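Local structure of putative hyaluronoglucosaminidase (Clostridium perfringens, 6PWI) at residues A273-I278 with M311-K316; K475-P480 with D551-L556; R496-E501 with S516-D521. The protein probably removes terminal N-acetylhexosamine from glycans as a family 84 glycoside hydrolase, this chain being the catalytic part of a longer protein. One frame throughout, in Å; residues are numbered along the deposited sequence.

Contact 1 of 3, residues A273-I278 with M311-K316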
loop_
_atom_site.group_PDB
_atom_site.type_symbol
_atom_site.label_atom_id
_atom_site.label_comp_id
_atom_site.label_asym_id
_atom_site.label_seq_id
_atom_site.Cartn_x
_atom_site.Cartn_y
_atom_site.Cartn_z
ATOM N N ALA A 273 4.698 -22.275 -31.998
ATOM C CA ALA A 273 6.045 -22.410 -31.462
ATOM C C ALA A 273 6.216 -21.469 -30.270
ATOM O O ALA A 273 6.779 -21.857 -29.244
ATOM C CB ALA A 273 7.073 -22.161 -32.543
ATOM N N ASP A 274 5.679 -20.248 -30.411
ATOM C CA ASP A 274 5.806 -19.205 -29.407
ATOM C C ASP A 274 4.852 -19.452 -28.236
ATOM O O ASP A 274 5.171 -19.114 -27.097
ATOM C CB ASP A 274 5.703 -17.812 -30.037
ATOM C CG ASP A 274 7.051 -17.199 -30.384
ATOM O OD1 ASP A 274 8.080 -17.693 -29.860
ATOM O OD2 ASP A 274 7.067 -16.226 -31.169
ATOM N N LEU A 275 3.690 -20.055 -28.508
ATOM C CA LEU A 275 2.750 -20.364 -27.439
ATOM C C LEU A 275 3.323 -21.453 -26.533
ATOM O O LEU A 275 3.010 -21.494 -25.344
ATOM C CB LEU A 275 1.394 -20.773 -28.020
ATOM C CG LEU A 275 0.335 -21.130 -26.976
ATOM C CD1 LEU A 275 0.002 -19.928 -26.108
ATOM C CD2 LEU A 275 -0.920 -21.697 -27.620
ATOM N N GLU A 276 4.164 -22.322 -27.107
ATOM C CA GLU A 276 4.802 -23.402 -26.369
ATOM C C GLU A 276 5.747 -22.818 -25.320
ATOM O O GLU A 276 5.830 -23.323 -24.200
ATOM C CB GLU A 276 5.579 -24.323 -27.312
ATOM C CG GLU A 276 4.730 -25.410 -27.949
ATOM C CD GLU A 276 5.488 -26.483 -28.722
ATOM O OE1 GLU A 276 6.728 -26.588 -28.553
ATOM O OE2 GLU A 276 4.834 -27.220 -29.492
ATOM N N LYS A 277 6.444 -21.744 -25.708
ATOM C CA LYS A 277 7.473 -21.143 -24.874
ATOM C C LYS A 277 6.838 -20.356 -23.731
ATOM O O LYS A 277 7.263 -20.501 -22.586
ATOM C CB LYS A 277 8.430 -20.286 -25.707
ATOM C CG LYS A 277 8.855 -20.932 -27.014
ATOM C CD LYS A 277 10.327 -20.857 -27.297
ATOM C CE LYS A 277 10.681 -21.651 -28.535
ATOM N NZ LYS A 277 11.822 -21.037 -29.248
ATOM N N ILE A 278 5.813 -19.549 -24.041
ATOM C CA ILE A 278 5.164 -18.760 -23.005
ATOM C C ILE A 278 4.601 -19.701 -21.938
ATOM O O ILE A 278 4.786 -19.472 -20.743
ATOM C CB ILE A 278 4.126 -17.761 -23.566
ATOM C CG1 ILE A 278 3.839 -16.633 -22.569
ATOM C CG2 ILE A 278 2.846 -18.460 -24.004
ATOM C CD1 ILE A 278 3.171 -15.411 -23.169
ATOM N N MET A 311 -4.592 -14.333 -25.112
ATOM C CA MET A 311 -5.264 -14.403 -23.825
ATOM C C MET A 311 -6.293 -15.532 -23.834
ATOM O O MET A 311 -6.566 -16.128 -22.793
ATOM C CB MET A 311 -5.935 -13.074 -23.452
ATOM C CG MET A 311 -4.951 -11.931 -23.183
ATOM S SD MET A 311 -3.563 -12.305 -22.056
ATOM C CE MET A 311 -4.426 -12.648 -20.522
ATOM N N GLU A 312 -6.846 -15.823 -25.020
ATOM C CA GLU A 312 -7.801 -16.909 -25.187
ATOM C C GLU A 312 -7.093 -18.239 -24.950
ATOM O O GLU A 312 -7.652 -19.129 -24.310
ATOM C CB GLU A 312 -8.451 -16.867 -26.571
ATOM C CG GLU A 312 -9.798 -16.167 -26.590
ATOM C CD GLU A 312 -10.270 -15.618 -27.931
ATOM O OE1 GLU A 312 -9.483 -15.639 -28.906
ATOM O OE2 GLU A 312 -11.427 -15.148 -27.998
ATOM N N ASP A 313 -5.850 -18.338 -25.448
ATOM C CA ASP A 313 -5.046 -19.549 -25.337
ATOM C C ASP A 313 -4.510 -19.717 -23.914
ATOM O O ASP A 313 -4.396 -20.843 -23.431
ATOM C CB ASP A 313 -3.965 -19.616 -26.421
ATOM C CG ASP A 313 -4.499 -20.040 -27.784
ATOM O OD1 ASP A 313 -5.510 -20.772 -27.818
ATOM O OD2 ASP A 313 -3.900 -19.643 -28.805
ATOM N N LEU A 314 -4.200 -18.599 -23.243
ATOM C CA LEU A 314 -3.689 -18.648 -21.881
ATOM C C LEU A 314 -4.812 -18.999 -20.914
ATOM O O LEU A 314 -4.562 -19.619 -19.883
ATOM C CB LEU A 314 -3.033 -17.315 -21.508
ATOM C CG LEU A 314 -1.754 -16.978 -22.274
ATOM C CD1 LEU A 314 -1.161 -15.666 -21.787
ATOM C CD2 LEU A 314 -0.733 -18.095 -22.150
ATOM N N GLU A 315 -6.045 -18.607 -21.255
ATOM C CA GLU A 315 -7.192 -18.887 -20.406
ATOM C C GLU A 315 -7.474 -20.391 -20.391
ATOM O O GLU A 315 -7.813 -20.946 -19.344
ATOM C CB GLU A 315 -8.405 -18.055 -20.833
ATOM C CG GLU A 315 -9.654 -18.300 -20.000
ATOM C CD GLU A 315 -9.652 -17.789 -18.563
ATOM O OE1 GLU A 315 -8.650 -17.178 -18.140
ATOM O OE2 GLU A 315 -10.664 -18.004 -17.864
ATOM N N LYS A 316 -7.315 -21.046 -21.553
ATOM C CA LYS A 316 -7.495 -22.488 -21.662
ATOM C C LYS A 316 -6.538 -23.195 -20.705
ATOM O O LYS A 316 -6.956 -24.055 -19.930
ATOM C CB LYS A 316 -7.346 -22.969 -23.111
ATOM C CG LYS A 316 -8.629 -22.989 -23.941
ATOM C CD LYS A 316 -8.470 -23.575 -25.343
ATOM C CE LYS A 316 -8.245 -22.541 -26.430
#
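Leu314 meets Ile278 and, more loosely, Leu275 between helices 268-286 and 304-321. One methyl takes both apolar touches. Leu314 CD2 lies 4.0 Å from Ile278 CG2 and 4.4 Å from Leu275 CD1. The Ile278 and Leu314 side chains cross at about a right angle. Leu310, one turn before Leu314, also touches Leu275 and Ile278.

The second kind of contact sets a leucine against the stem and carboxylate of an aspartate. The fork of Leu275 sits against the side of Asp313: Leu275 CD1 and CD2 lie 4.0 and 3.9 Å from Asp313 CB. Leu275 CD2 is also 3.8 Å from Asp313 OD2. Leu275 holds CG anti to its backbone N (chi1 180°), which carries the fork across to the other helix. Asp313 OD2 finds its polar partner in the hydroxyl of Tyr271, one turn before Leu275.

No hydrogen bond joins the two segments. Their axes pass 11.4 Å apart at 48°. These are successive outer helices of the (beta/alpha)8 barrel, following strands 250-255 and 293-296. Leu314 also reaches Val295 on the second strand. The chemistry implies adhesion by a few methyl groups, with Asp313 OD2 bonded to Tyr271 at the partly exposed margin.

Contact 2 of 3, residues K475-P480 with D551-L556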
loop_
_atom_site.group_PDB
_atom_site.type_symbol
_atom_site.label_atom_id
_atom_site.label_comp_id
_atom_site.label_asym_id
_atom_site.label_seq_id
_atom_site.Cartn_x
_atom_site.Cartn_y
_atom_site.Cartn_z
ATOM N N LYS A 475 4.248 14.557 7.471
ATOM C CA LYS A 475 3.552 15.835 7.409
ATOM C C LYS A 475 4.206 16.786 6.407
ATOM O O LYS A 475 3.510 17.625 5.845
ATOM C CB LYS A 475 3.520 16.504 8.787
ATOM C CG LYS A 475 2.411 16.027 9.709
ATOM C CD LYS A 475 2.675 16.371 11.155
ATOM C CE LYS A 475 1.506 16.054 12.060
ATOM N NZ LYS A 475 1.899 16.170 13.485
ATOM N N HIS A 476 5.527 16.655 6.203
ATOM C CA HIS A 476 6.310 17.634 5.457
ATOM C C HIS A 476 6.940 17.017 4.210
ATOM O O HIS A 476 7.767 17.651 3.538
ATOM C CB HIS A 476 7.367 18.284 6.360
ATOM C CG HIS A 476 6.771 18.881 7.585
ATOM N ND1 HIS A 476 5.913 19.965 7.530
ATOM C CD2 HIS A 476 6.881 18.536 8.886
ATOM C CE1 HIS A 476 5.518 20.268 8.750
ATOM N NE2 HIS A 476 6.096 19.399 9.602
ATOM N N MET A 477 6.537 15.779 3.901
ATOM C CA MET A 477 7.091 15.109 2.741
ATOM C C MET A 477 5.964 14.425 1.973
ATOM O O MET A 477 5.683 13.249 2.208
ATOM C CB MET A 477 8.143 14.081 3.171
ATOM C CG MET A 477 9.285 14.672 3.971
ATOM S SD MET A 477 10.489 13.410 4.443
ATOM C CE MET A 477 11.440 14.265 5.698
ATOM N N SER A 478 5.317 15.162 1.059
ATOM C CA SER A 478 4.131 14.611 0.424
ATOM C C SER A 478 3.802 15.271 -0.909
ATOM O O SER A 478 3.021 14.698 -1.665
ATOM C CB SER A 478 2.931 14.590 1.349
ATOM O OG SER A 478 2.698 15.860 1.944
ATOM N N ASP A 479 4.392 16.440 -1.207
ATOM C CA ASP A 479 4.042 17.147 -2.434
ATOM C C ASP A 479 5.043 16.835 -3.546
ATOM O O ASP A 479 6.191 17.267 -3.478
ATOM C CB ASP A 479 3.890 18.658 -2.224
ATOM C CG ASP A 479 3.351 19.397 -3.446
ATOM O OD1 ASP A 479 2.981 18.716 -4.430
ATOM O OD2 ASP A 479 3.304 20.657 -3.415
ATOM N N PRO A 480 4.631 16.116 -4.618
ATOM C CA PRO A 480 5.532 15.784 -5.722
ATOM C C PRO A 480 5.822 16.916 -6.704
ATOM O O PRO A 480 6.742 16.798 -7.508
ATOM C CB PRO A 480 4.803 14.638 -6.437
ATOM C CG PRO A 480 3.348 14.931 -6.191
ATOM C CD PRO A 480 3.295 15.526 -4.795
ATOM N N ASP A 551 17.943 14.413 7.045
ATOM C CA ASP A 551 19.087 15.309 7.100
ATOM C C ASP A 551 18.704 16.665 6.508
ATOM O O ASP A 551 19.026 17.715 7.065
ATOM C CB ASP A 551 20.304 14.706 6.390
ATOM C CG ASP A 551 20.957 13.549 7.135
ATOM O OD1 ASP A 551 20.780 13.462 8.372
ATOM O OD2 ASP A 551 21.646 12.731 6.473
ATOM N N SER A 552 17.994 16.632 5.377
ATOM C CA SER A 552 17.581 17.856 4.717
ATOM C C SER A 552 16.579 18.601 5.596
ATOM O O SER A 552 16.692 19.810 5.779
ATOM C CB SER A 552 17.042 17.565 3.347
ATOM O OG SER A 552 16.774 18.766 2.652
ATOM N N LEU A 553 15.631 17.859 6.177
ATOM C CA LEU A 553 14.598 18.458 7.007
ATOM C C LEU A 553 15.194 19.039 8.291
ATOM O O LEU A 553 14.720 20.069 8.774
ATOM C CB LEU A 553 13.512 17.426 7.319
ATOM C CG LEU A 553 12.355 17.944 8.166
ATOM C CD1 LEU A 553 11.566 19.009 7.423
ATOM C CD2 LEU A 553 11.446 16.806 8.602
ATOM N N ARG A 554 16.211 18.371 8.853
ATOM C CA ARG A 554 16.856 18.877 10.052
ATOM C C ARG A 554 17.410 20.276 9.776
ATOM O O ARG A 554 17.175 21.206 10.546
ATOM C CB ARG A 554 17.954 17.925 10.539
ATOM C CG ARG A 554 18.711 18.423 11.763
ATOM C CD ARG A 554 19.827 17.517 12.249
ATOM N NE ARG A 554 19.387 16.130 12.352
ATOM C CZ ARG A 554 19.686 15.170 11.475
ATOM N NH1 ARG A 554 19.223 13.943 11.653
ATOM N NH2 ARG A 554 20.443 15.440 10.424
ATOM N N ASP A 555 18.105 20.414 8.645
ATOM C CA ASP A 555 18.684 21.677 8.225
ATOM C C ASP A 555 17.595 22.732 8.001
ATOM O O ASP A 555 17.783 23.885 8.394
ATOM C CB ASP A 555 19.626 21.482 7.035
ATOM C CG ASP A 555 20.774 20.523 7.327
ATOM O OD1 ASP A 555 21.105 20.328 8.525
ATOM O OD2 ASP A 555 21.342 19.975 6.356
ATOM N N LEU A 556 16.464 22.340 7.384
ATOM C CA LEU A 556 15.362 23.269 7.170
ATOM C C LEU A 556 14.864 23.790 8.516
ATOM O O LEU A 556 14.599 24.980 8.649
ATOM C CB LEU A 556 14.201 22.611 6.412
ATOM C CG LEU A 556 14.379 22.287 4.928
ATOM C CD1 LEU A 556 13.053 21.815 4.357
ATOM C CD2 LEU A 556 14.905 23.465 4.123
#
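His476 opens the contact with its CB, which lies 4.4 Å from Leu553 CD1. This is a loose touch by the root of the side chain, and the imidazole is not the part that reaches Leu553. One face of the His476 ring has Lys475 CB over it, 3.9 Å above the plane and offset toward the rim. ND1 of the ring is hydrogen-bonded to Ser492 OG, in the loop that leads to helix 496-507. This bond helps fix the rotation of the ring.

Met477 comes next and makes the closer touch. Met477 CE lies 3.9 Å from Leu553 CD2 and 4.1 Å from Leu553 CB. The chain is extended beyond CG, with chi2 at 180° and chi3 at -166°. This stretch carries the terminal methyl to the helix, where the two side chains cross obliquely. The first torsion of Leu553 (chi1 -179°) swings its fork out toward the loop. The two methyls are then divided between the neighbours: CD1 faces His476 and CD2 faces Met477.

Further along, Ser478 and Asp479 turn to other partners. Ser478 OG binds the carbonyl of Glu490, and Asp479 forms a salt bridge with Arg611.

Leu553 belongs to helix 540-572 of the C-terminal helical bundle. Ile526 of helix 513-536 and Leu613 of helix 613-623 each touch both His476 and Leu553. The contact therefore joins the loop after helix 467-475 to a place where bundle helices meet. All three touching residues are buried, and no hydrogen bond crosses between the segments. The chemistry implies apolar attachment of the loop to the bundle, while polar groups of His476, Ser478 and Asp479 find partners outside the two segments.

Contact 3 of 3, residues R496-E501 with S516-D521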
loop_
_atom_site.group_PDB
_atom_site.type_symbol
_atom_site.label_atom_id
_atom_site.label_comp_id
_atom_site.label_asym_id
_atom_site.label_seq_id
_atom_site.Cartn_x
_atom_site.Cartn_y
_atom_site.Cartn_z
ATOM N N ARG A 496 0.660 25.140 7.963
ATOM C CA ARG A 496 0.501 26.192 6.967
ATOM C C ARG A 496 -0.103 27.471 7.555
ATOM O O ARG A 496 0.409 28.554 7.288
ATOM C CB ARG A 496 -0.304 25.709 5.756
ATOM C CG ARG A 496 -0.417 26.755 4.653
ATOM C CD ARG A 496 -1.427 26.458 3.558
ATOM N NE ARG A 496 -2.608 25.823 4.129
ATOM C CZ ARG A 496 -3.637 26.467 4.678
ATOM N NH1 ARG A 496 -3.661 27.791 4.725
ATOM N NH2 ARG A 496 -4.641 25.771 5.180
ATOM N N PRO A 497 -1.221 27.428 8.321
ATOM C CA PRO A 497 -1.839 28.657 8.826
ATOM C C PRO A 497 -0.893 29.397 9.768
ATOM O O PRO A 497 -0.914 30.628 9.837
ATOM C CB PRO A 497 -3.070 28.173 9.611
ATOM C CG PRO A 497 -3.322 26.765 9.115
ATOM C CD PRO A 497 -1.961 26.222 8.740
ATOM N N VAL A 498 -0.062 28.627 10.481
ATOM C CA VAL A 498 0.873 29.182 11.444
ATOM C C VAL A 498 1.982 29.915 10.685
ATOM O O VAL A 498 2.337 31.034 11.044
ATOM C CB VAL A 498 1.408 28.114 12.422
ATOM C CG1 VAL A 498 2.412 28.694 13.408
ATOM C CG2 VAL A 498 0.284 27.409 13.173
ATOM N N ILE A 499 2.500 29.293 9.618
ATOM C CA ILE A 499 3.492 29.918 8.755
ATOM C C ILE A 499 2.933 31.219 8.182
ATOM O O ILE A 499 3.623 32.240 8.175
ATOM C CB ILE A 499 3.967 28.954 7.646
ATOM C CG1 ILE A 499 4.938 27.906 8.192
ATOM C CG2 ILE A 499 4.584 29.723 6.487
ATOM C CD1 ILE A 499 5.142 26.719 7.278
ATOM N N GLU A 500 1.687 31.174 7.706
ATOM C CA GLU A 500 1.085 32.303 7.017
ATOM C C GLU A 500 0.874 33.465 7.983
ATOM O O GLU A 500 1.115 34.613 7.620
ATOM C CB GLU A 500 -0.181 31.885 6.269
ATOM C CG GLU A 500 0.139 31.215 4.949
ATOM C CD GLU A 500 -0.991 30.505 4.219
ATOM O OE1 GLU A 500 -2.135 30.494 4.737
ATOM O OE2 GLU A 500 -0.716 29.958 3.120
ATOM N N GLU A 501 0.452 33.152 9.216
ATOM C CA GLU A 501 0.201 34.177 10.216
ATOM C C GLU A 501 1.503 34.868 10.618
ATOM O O GLU A 501 1.550 36.094 10.711
ATOM C CB GLU A 501 -0.539 33.611 11.426
ATOM C CG GLU A 501 -1.021 34.691 12.373
ATOM C CD GLU A 501 -1.710 35.897 11.739
ATOM O OE1 GLU A 501 -2.156 35.805 10.575
ATOM O OE2 GLU A 501 -1.814 36.936 12.419
ATOM N N SER A 516 6.061 34.283 17.817
ATOM C CA SER A 516 7.297 33.578 17.525
ATOM C C SER A 516 7.443 32.358 18.430
ATOM O O SER A 516 7.979 31.341 18.008
ATOM C CB SER A 516 8.498 34.478 17.590
ATOM O OG SER A 516 8.928 34.662 18.928
ATOM N N LYS A 517 6.941 32.462 19.663
ATOM C CA LYS A 517 6.932 31.340 20.590
ATOM C C LYS A 517 6.151 30.168 19.988
ATOM O O LYS A 517 6.610 29.027 20.022
ATOM C CB LYS A 517 6.321 31.744 21.938
ATOM C CG LYS A 517 7.052 32.825 22.724
ATOM C CD LYS A 517 8.445 32.441 23.154
ATOM C CE LYS A 517 8.745 32.869 24.575
ATOM N NZ LYS A 517 10.203 32.997 24.825
ATOM N N VAL A 518 4.965 30.468 19.445
ATOM C CA VAL A 518 4.075 29.469 18.878
ATOM C C VAL A 518 4.788 28.729 17.745
ATOM O O VAL A 518 4.786 27.500 17.718
ATOM C CB VAL A 518 2.748 30.097 18.401
ATOM C CG1 VAL A 518 1.844 29.085 17.705
ATOM C CG2 VAL A 518 2.009 30.787 19.541
ATOM N N ILE A 519 5.405 29.483 16.826
ATOM C CA ILE A 519 5.944 28.903 15.609
ATOM C C ILE A 519 7.285 28.223 15.889
ATOM O O ILE A 519 7.627 27.258 15.208
ATOM C CB ILE A 519 6.008 29.934 14.462
ATOM C CG1 ILE A 519 6.384 29.272 13.132
ATOM C CG2 ILE A 519 6.939 31.091 14.805
ATOM C CD1 ILE A 519 5.785 29.941 11.917
ATOM N N LEU A 520 8.032 28.730 16.885
ATOM C CA LEU A 520 9.282 28.109 17.305
ATOM C C LEU A 520 8.993 26.764 17.979
ATOM O O LEU A 520 9.787 25.831 17.866
ATOM C CB LEU A 520 10.075 29.045 18.226
ATOM C CG LEU A 520 10.919 30.123 17.539
ATOM C CD1 LEU A 520 11.467 31.124 18.548
ATOM C CD2 LEU A 520 12.061 29.519 16.732
ATOM N N ASP A 521 7.852 26.658 18.666
ATOM C CA ASP A 521 7.415 25.382 19.213
ATOM C C ASP A 521 7.230 24.373 18.078
ATOM O O ASP A 521 7.676 23.232 18.172
ATOM C CB ASP A 521 6.136 25.514 20.048
ATOM C CG ASP A 521 6.352 25.937 21.494
ATOM O OD1 ASP A 521 7.476 25.743 22.016
ATOM O OD2 ASP A 521 5.382 26.459 22.096
#
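Val498 and Ile519 form the centre of this contact, where helices 496-507 and 513-536 lie side by side. The CA atoms of Val498 and Ile519 are 6.6 Å apart. The segments run roughly antiparallel, at 140°, with their axes 10.2 Å apart.

The main bump is the end of Ile519. Ile519 CD1 lodges beside the opposing backbone, 3.7 Å from Val498 O and 3.9 Å from Ile499 CA. Ile519 CD1 also lies 4.3 Å from Ile499 CG1. The hollow it settles in is thus bounded by the Val498 carbonyl, Ile499 CA and Ile499 CG1. The CG1 branch of Ile519 points away from its own N (chi1 -172°), which sends the chain toward the opposing helix.

The answering bump is the CG1 methyl of Val498. Val498 CG1 rests against the flank of Ile519, 3.9 Å from Ile519 CB and also from Ile519 CD1. The two side chains slide past each other in opposite directions, so each lies along the other rather than meeting it end on. Val518 adds a looser touch at the exposed border, its CG1 4.4 Å from Val498 CG1.

Phe616 of helix 613-623 touches both Ile499 and Ile519, while Phe502, a turn after Val498, also meets Ile519.

This is the packing of two successive helices in the C-terminal bundle, away from the predicted active site. Every touch across it involves a branched aliphatic side chain, and no hydrogen bond crosses. The chemistry implies a join that depends on fit between beta-branched residues and a helix backbone.

Contact 1 belongs to the catalytic barrel, while contacts 2 and 3 lie in the C-terminal helical bundle on the opposite side of the chain's centre. The centres of contacts 1 and 3 are about 63 Å apart. Contacts 2 and 3 are neighbours, with centres about 17 Å apart, and contact 3 is nested in the loop that contact 2 closes. Both draw on helix 613-623: Leu613 touches His476, Leu553 and Ile499. Contact 2 is buried throughout; contacts 1 and 3 are partly buried and join helix to helix. No hydrogen bond crosses any of them. Contact 1 sets a leucine against a carboxylate, contact 3 a methyl against a helix carbonyl, and contact 2 joins only carbon atoms.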